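Local coordinates for cytoplasmic protein (Cryptococcus neoformans var. grubii serotype A, PDB 7LPO) that probably hydrolyses the beta-glucosidic bond of steryl glucosides, as a sterylglucosidase of glycoside hydrolase family 5, at residues Ile522-Tyr534 with Tyr546-Cys560. Sequence-based numbering, arbitrary orientation.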
loop_
_atom_site.group_PDB
_atom_site.type_symbol
_atom_site.label_atom_id
_atom_site.label_comp_id
_atom_site.label_asym_id
_atom_site.label_seq_id
_atom_site.Cartn_x
_atom_site.Cartn_y
_atom_site.Cartn_z
ATOM N N ILE A 522 -1.041 4.164 -4.950
ATOM C CA ILE A 522 -0.456 4.682 -6.184
ATOM C C ILE A 522 0.138 6.040 -5.849
ATOM O O ILE A 522 -0.420 6.781 -5.033
ATOM C CB ILE A 522 -1.502 4.759 -7.324
ATOM C CG1 ILE A 522 -0.876 5.330 -8.604
ATOM C CG2 ILE A 522 -2.704 5.595 -6.924
ATOM C CD1 ILE A 522 -1.688 5.052 -9.848
ATOM N N GLY A 523 1.297 6.342 -6.431
ATOM C CA GLY A 523 1.957 7.603 -6.121
ATOM C C GLY A 523 3.296 7.737 -6.812
ATOM O O GLY A 523 3.725 6.858 -7.562
ATOM N N ILE A 524 3.957 8.861 -6.536
ATOM C CA ILE A 524 5.241 9.199 -7.155
ATOM C C ILE A 524 6.152 9.835 -6.118
ATOM O O ILE A 524 5.688 10.368 -5.101
ATOM C CB ILE A 524 5.085 10.160 -8.355
ATOM C CG1 ILE A 524 4.383 11.451 -7.923
ATOM C CG2 ILE A 524 4.284 9.510 -9.485
ATOM C CD1 ILE A 524 5.300 12.642 -7.707
ATOM N N PRO A 525 7.466 9.805 -6.360
ATOM C CA PRO A 525 8.415 10.443 -5.431
ATOM C C PRO A 525 8.589 11.933 -5.701
ATOM O O PRO A 525 8.775 12.361 -6.843
ATOM C CB PRO A 525 9.722 9.686 -5.685
ATOM C CG PRO A 525 9.624 9.308 -7.167
ATOM C CD PRO A 525 8.146 9.019 -7.410
ATOM N N TYR A 526 8.565 12.719 -4.631
ATOM C CA TYR A 526 8.725 14.161 -4.734
ATOM C C TYR A 526 10.173 14.609 -4.586
ATOM O O TYR A 526 10.503 15.731 -4.991
ATOM C CB TYR A 526 7.855 14.859 -3.682
ATOM C CG TYR A 526 6.403 14.947 -4.091
ATOM C CD1 TYR A 526 5.949 15.987 -4.878
ATOM C CD2 TYR A 526 5.491 13.974 -3.713
ATOM C CE1 TYR A 526 4.622 16.066 -5.272
ATOM C CE2 TYR A 526 4.157 14.046 -4.109
ATOM C CZ TYR A 526 3.741 15.100 -4.885
ATOM O OH TYR A 526 2.435 15.206 -5.255
ATOM N N ASP A 527 11.042 13.761 -4.036
ATOM C CA ASP A 527 12.458 14.093 -3.882
ATOM C C ASP A 527 13.259 13.818 -5.148
ATOM O O ASP A 527 14.395 13.340 -5.082
ATOM C CB ASP A 527 13.051 13.339 -2.691
ATOM C CG ASP A 527 12.855 11.826 -2.776
ATOM O OD1 ASP A 527 11.859 11.368 -3.378
ATOM O OD2 ASP A 527 13.690 11.088 -2.205
ATOM N N MET A 528 12.688 14.138 -6.307
ATOM C CA MET A 528 13.358 13.907 -7.577
ATOM C C MET A 528 14.543 14.838 -7.761
ATOM O O MET A 528 14.588 15.934 -7.202
ATOM C CB MET A 528 12.407 14.146 -8.736
ATOM C CG MET A 528 11.198 13.294 -8.742
ATOM S SD MET A 528 10.214 13.738 -10.163
ATOM C CE MET A 528 9.078 12.345 -10.192
ATOM N N ASP A 529 15.500 14.396 -8.584
ATOM C CA ASP A 529 16.563 15.268 -9.090
ATOM C C ASP A 529 17.428 15.810 -7.956
ATOM O O ASP A 529 17.790 16.991 -7.934
ATOM C CB ASP A 529 15.972 16.417 -9.911
ATOM C CG ASP A 529 15.168 15.924 -11.105
ATOM O OD1 ASP A 529 15.696 15.083 -11.860
ATOM O OD2 ASP A 529 14.006 16.362 -11.282
ATOM N N ASP A 530 17.767 14.933 -7.011
ATOM C CA ASP A 530 18.581 15.313 -5.866
ATOM C C ASP A 530 17.942 16.473 -5.109
ATOM O O ASP A 530 18.630 17.345 -4.576
ATOM C CB ASP A 530 20.006 15.660 -6.298
ATOM C CG ASP A 530 20.704 14.498 -6.987
ATOM O OD1 ASP A 530 20.520 13.341 -6.550
ATOM O OD2 ASP A 530 21.436 14.741 -7.970
ATOM N N LYS A 531 16.606 16.474 -5.062
ATOM C CA LYS A 531 15.837 17.431 -4.270
ATOM C C LYS A 531 16.000 18.858 -4.794
ATOM O O LYS A 531 16.001 19.825 -4.026
ATOM C CB LYS A 531 16.224 17.341 -2.796
ATOM C CG LYS A 531 16.116 15.936 -2.211
ATOM C CD LYS A 531 16.363 15.938 -0.701
ATOM C CE LYS A 531 16.167 14.555 -0.095
ATOM N NZ LYS A 531 16.344 14.596 1.401
ATOM N N LYS A 532 16.110 18.987 -6.119
ATOM C CA LYS A 532 16.227 20.309 -6.726
ATOM C C LYS A 532 15.025 21.180 -6.386
ATOM O O LYS A 532 15.167 22.392 -6.182
ATOM C CB LYS A 532 16.383 20.170 -8.239
ATOM C CG LYS A 532 16.583 21.475 -8.982
ATOM C CD LYS A 532 16.860 21.192 -10.463
ATOM C CE LYS A 532 17.071 22.470 -11.258
ATOM N NZ LYS A 532 18.311 23.186 -10.830
ATOM N N ALA A 533 13.830 20.582 -6.313
ATOM C CA ALA A 533 12.642 21.357 -5.973
ATOM C C ALA A 533 12.683 21.877 -4.542
ATOM O O ALA A 533 11.946 22.813 -4.201
ATOM C CB ALA A 533 11.383 20.514 -6.173
ATOM N N TYR A 534 13.508 21.285 -3.694
ATOM C CA TYR A 534 13.644 21.749 -2.323
ATOM C C TYR A 534 14.729 22.800 -2.181
ATOM O O TYR A 534 14.909 23.332 -1.083
ATOM C CB TYR A 534 13.938 20.574 -1.386
ATOM C CG TYR A 534 12.910 19.464 -1.443
ATOM C CD1 TYR A 534 11.636 19.683 -1.958
ATOM C CD2 TYR A 534 13.221 18.184 -0.989
ATOM C CE1 TYR A 534 10.710 18.658 -2.016
ATOM C CE2 TYR A 534 12.309 17.168 -1.046
ATOM C CZ TYR A 534 11.054 17.401 -1.549
ATOM O OH TYR A 534 10.140 16.365 -1.590
ATOM N N TYR A 546 7.884 22.306 -9.280
ATOM C CA TYR A 546 7.544 20.910 -9.251
ATOM C C TYR A 546 7.033 20.339 -10.591
ATOM O O TYR A 546 6.308 19.389 -10.599
ATOM C CB TYR A 546 6.508 20.669 -8.169
ATOM C CG TYR A 546 7.035 20.728 -6.787
ATOM C CD1 TYR A 546 7.686 19.651 -6.245
ATOM C CD2 TYR A 546 6.907 21.858 -6.023
ATOM C CE1 TYR A 546 8.176 19.692 -4.975
ATOM C CE2 TYR A 546 7.395 21.910 -4.748
ATOM C CZ TYR A 546 8.030 20.817 -4.226
ATOM O OH TYR A 546 8.512 20.826 -2.986
ATOM N N SER A 547 7.405 20.979 -11.688
ATOM C CA SER A 547 7.055 20.577 -13.047
ATOM C C SER A 547 7.211 19.078 -13.271
ATOM O O SER A 547 6.336 18.432 -13.858
ATOM C CB SER A 547 7.925 21.333 -14.057
ATOM O OG SER A 547 7.810 22.732 -13.917
ATOM N N SER A 548 8.365 18.521 -12.892
ATOM C CA SER A 548 8.602 17.099 -13.137
ATOM C C SER A 548 7.706 16.223 -12.265
ATOM O O SER A 548 7.130 15.237 -12.744
ATOM C CB SER A 548 10.069 16.763 -12.895
ATOM O OG SER A 548 10.849 17.197 -13.989
ATOM N N GLN A 549 7.584 16.554 -10.982
ATOM C CA GLN A 549 6.688 15.791 -10.123
ATOM C C GLN A 549 5.257 15.859 -10.642
ATOM O O GLN A 549 4.510 14.866 -10.588
ATOM C CB GLN A 549 6.779 16.320 -8.696
ATOM C CG GLN A 549 8.124 16.044 -8.015
ATOM C CD GLN A 549 9.173 17.117 -8.276
ATOM O OE1 GLN A 549 9.100 17.858 -9.257
ATOM N NE2 GLN A 549 10.171 17.193 -7.394
ATOM N N GLN A 550 4.874 17.019 -11.186
ATOM C CA GLN A 550 3.519 17.219 -11.677
ATOM C C GLN A 550 3.221 16.315 -12.871
ATOM O O GLN A 550 2.178 15.659 -12.915
ATOM C CB GLN A 550 3.327 18.682 -12.052
ATOM C CG GLN A 550 1.939 19.027 -12.526
ATOM C CD GLN A 550 1.685 20.520 -12.523
ATOM O OE1 GLN A 550 1.245 21.074 -13.522
ATOM N NE2 GLN A 550 1.965 21.174 -11.409
ATOM N N LYS A 551 4.127 16.273 -13.851
ATOM C CA LYS A 551 3.921 15.385 -14.992
ATOM C C LYS A 551 3.835 13.929 -14.546
ATOM O O LYS A 551 2.945 13.185 -14.977
ATOM C CB LYS A 551 5.049 15.563 -16.010
ATOM C CG LYS A 551 5.086 16.919 -16.701
ATOM C CD LYS A 551 6.111 16.912 -17.827
ATOM C CE LYS A 551 6.813 18.247 -17.979
ATOM N NZ LYS A 551 5.848 19.372 -18.146
ATOM N N ALA A 552 4.773 13.492 -13.703
ATOM C CA ALA A 552 4.748 12.111 -13.226
ATOM C C ALA A 552 3.439 11.806 -12.515
ATOM O O ALA A 552 2.775 10.804 -12.807
ATOM C CB ALA A 552 5.938 11.858 -12.296
ATOM N N MET A 553 3.057 12.659 -11.564
ATOM C CA MET A 553 1.797 12.509 -10.845
ATOM C C MET A 553 0.611 12.458 -11.810
ATOM O O MET A 553 -0.261 11.598 -11.689
ATOM C CB MET A 553 1.624 13.674 -9.869
ATOM C CG MET A 553 0.461 13.560 -8.911
ATOM S SD MET A 553 0.809 12.452 -7.511
ATOM C CE MET A 553 -0.322 11.203 -7.808
ATOM N N ASP A 554 0.568 13.407 -12.750
ATOM C CA ASP A 554 -0.559 13.489 -13.682
ATOM C C ASP A 554 -0.643 12.268 -14.591
ATOM O O ASP A 554 -1.745 11.839 -14.943
ATOM C CB ASP A 554 -0.431 14.773 -14.509
ATOM C CG ASP A 554 -1.611 15.005 -15.431
ATOM O OD1 ASP A 554 -2.769 14.848 -14.996
ATOM O OD2 ASP A 554 -1.380 15.353 -16.606
ATOM N N CYS A 555 0.499 11.691 -14.971
ATOM C CA CYS A 555 0.486 10.448 -15.740
ATOM C C CYS A 555 -0.120 9.302 -14.931
ATOM O O CYS A 555 -0.973 8.553 -15.427
ATOM C CB CYS A 555 1.904 10.097 -16.182
ATOM S SG CYS A 555 2.036 8.473 -16.945
ATOM N N SER A 556 0.290 9.161 -13.670
ATOM C CA SER A 556 -0.272 8.096 -12.847
ATOM C C SER A 556 -1.755 8.329 -12.584
ATOM O O SER A 556 -2.546 7.378 -12.595
ATOM C CB SER A 556 0.495 7.984 -11.530
ATOM O OG SER A 556 1.626 7.154 -11.697
ATOM N N MET A 557 -2.155 9.584 -12.341
ATOM C CA MET A 557 -3.567 9.869 -12.100
ATOM C C MET A 557 -4.399 9.704 -13.375
ATOM O O MET A 557 -5.523 9.189 -13.335
ATOM C CB MET A 557 -3.724 11.281 -11.539
ATOM C CG MET A 557 -3.200 11.480 -10.131
ATOM S SD MET A 557 -4.023 10.409 -8.929
ATOM C CE MET A 557 -2.772 9.148 -8.704
ATOM N N ASN A 558 -3.883 10.164 -14.513
ATOM C CA ASN A 558 -4.592 9.953 -15.774
ATOM C C ASN A 558 -4.800 8.471 -16.045
ATOM O O ASN A 558 -5.791 8.088 -16.671
ATOM C CB ASN A 558 -3.822 10.603 -16.925
ATOM C CG ASN A 558 -4.486 10.371 -18.295
ATOM O OD1 ASN A 558 -5.559 10.900 -18.576
ATOM N ND2 ASN A 558 -3.841 9.579 -19.142
ATOM N N ALA A 559 -3.901 7.621 -15.548
ATOM C CA ALA A 559 -3.998 6.193 -15.824
ATOM C C ALA A 559 -5.211 5.583 -15.132
ATOM O O ALA A 559 -5.737 4.562 -15.590
ATOM C CB ALA A 559 -2.710 5.488 -15.391
ATOM N N CYS A 560 -5.677 6.195 -14.048
ATOM C CA CYS A 560 -6.904 5.771 -13.394
ATOM C C CYS A 560 -8.145 6.386 -14.024
ATOM O O CYS A 560 -9.261 6.036 -13.623
ATOM C CB CYS A 560 -6.850 6.115 -11.904
ATOM S SG CYS A 560 -5.401 5.413 -11.099
HETATM O O HOH W 1 2.805 5.641 -9.735
HETATM O O HOH W 2 13.115 18.145 -7.483
HETATM O O HOH W 3 12.836 14.472 -13.141
#
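Gln549 makes the direct hydrogen bond between the two segments: its NE2 donates to the backbone O of Tyr526 over 2.8 Å. The bond is nearly straight (166°) and lies in the plane of the amide, although NE2 stands 33° out of the carbonyl plane. A bend at chi2 brings the amide to Tyr526 O, while CB and CG pack beside Tyr526 CD1 and CG also meets Met528 SD. Glutamine thus combines an aliphatic stem with a donor that can serve two acceptors, for NE2 also reaches a water held by Met528 O and Ala533 N. A second water bridges Gly523 O and Ser556 OG, donating to both.

Apolar contacts make up much of the interface. The branches of Ile524 spread over one helical turn: CG1 lies 3.7 Å from Met553 SD, CG2 meets Ala552, and CD1 touches Gln549 and sits over the centre of one face of the Tyr526 ring. Ala552 is small enough to admit Met528, whose extended chain brings CE to 3.8 Å from Ala552 CB. In this TIM barrel, helix 547-559 belongs to the beta-alpha-beta crossover from strand 518-522 to the parallel strand 567-570, and the chain leaving the first strand runs antiparallel to the helix. Around the end of that strand, Ile522 has CG1 anti to its own N (chi1 179°), and with chi2 extended CD1 lies 3.9 Å from Cys560 SG; its CG2 touches Met557 CE.

Aromatic contacts gather at the N-cap residue, Tyr546. Ala533 CB sits over one ring face, 3.9 Å from the centroid, in a CH-pi contact that a compact methyl suits. Tyr546 OH lies at the edge of the Tyr534 ring, in its plane, 3.2 Å from Tyr534 CE1, and hydrogen-bonds to Asp597, whereas Tyr534 OH bonds to Asp589.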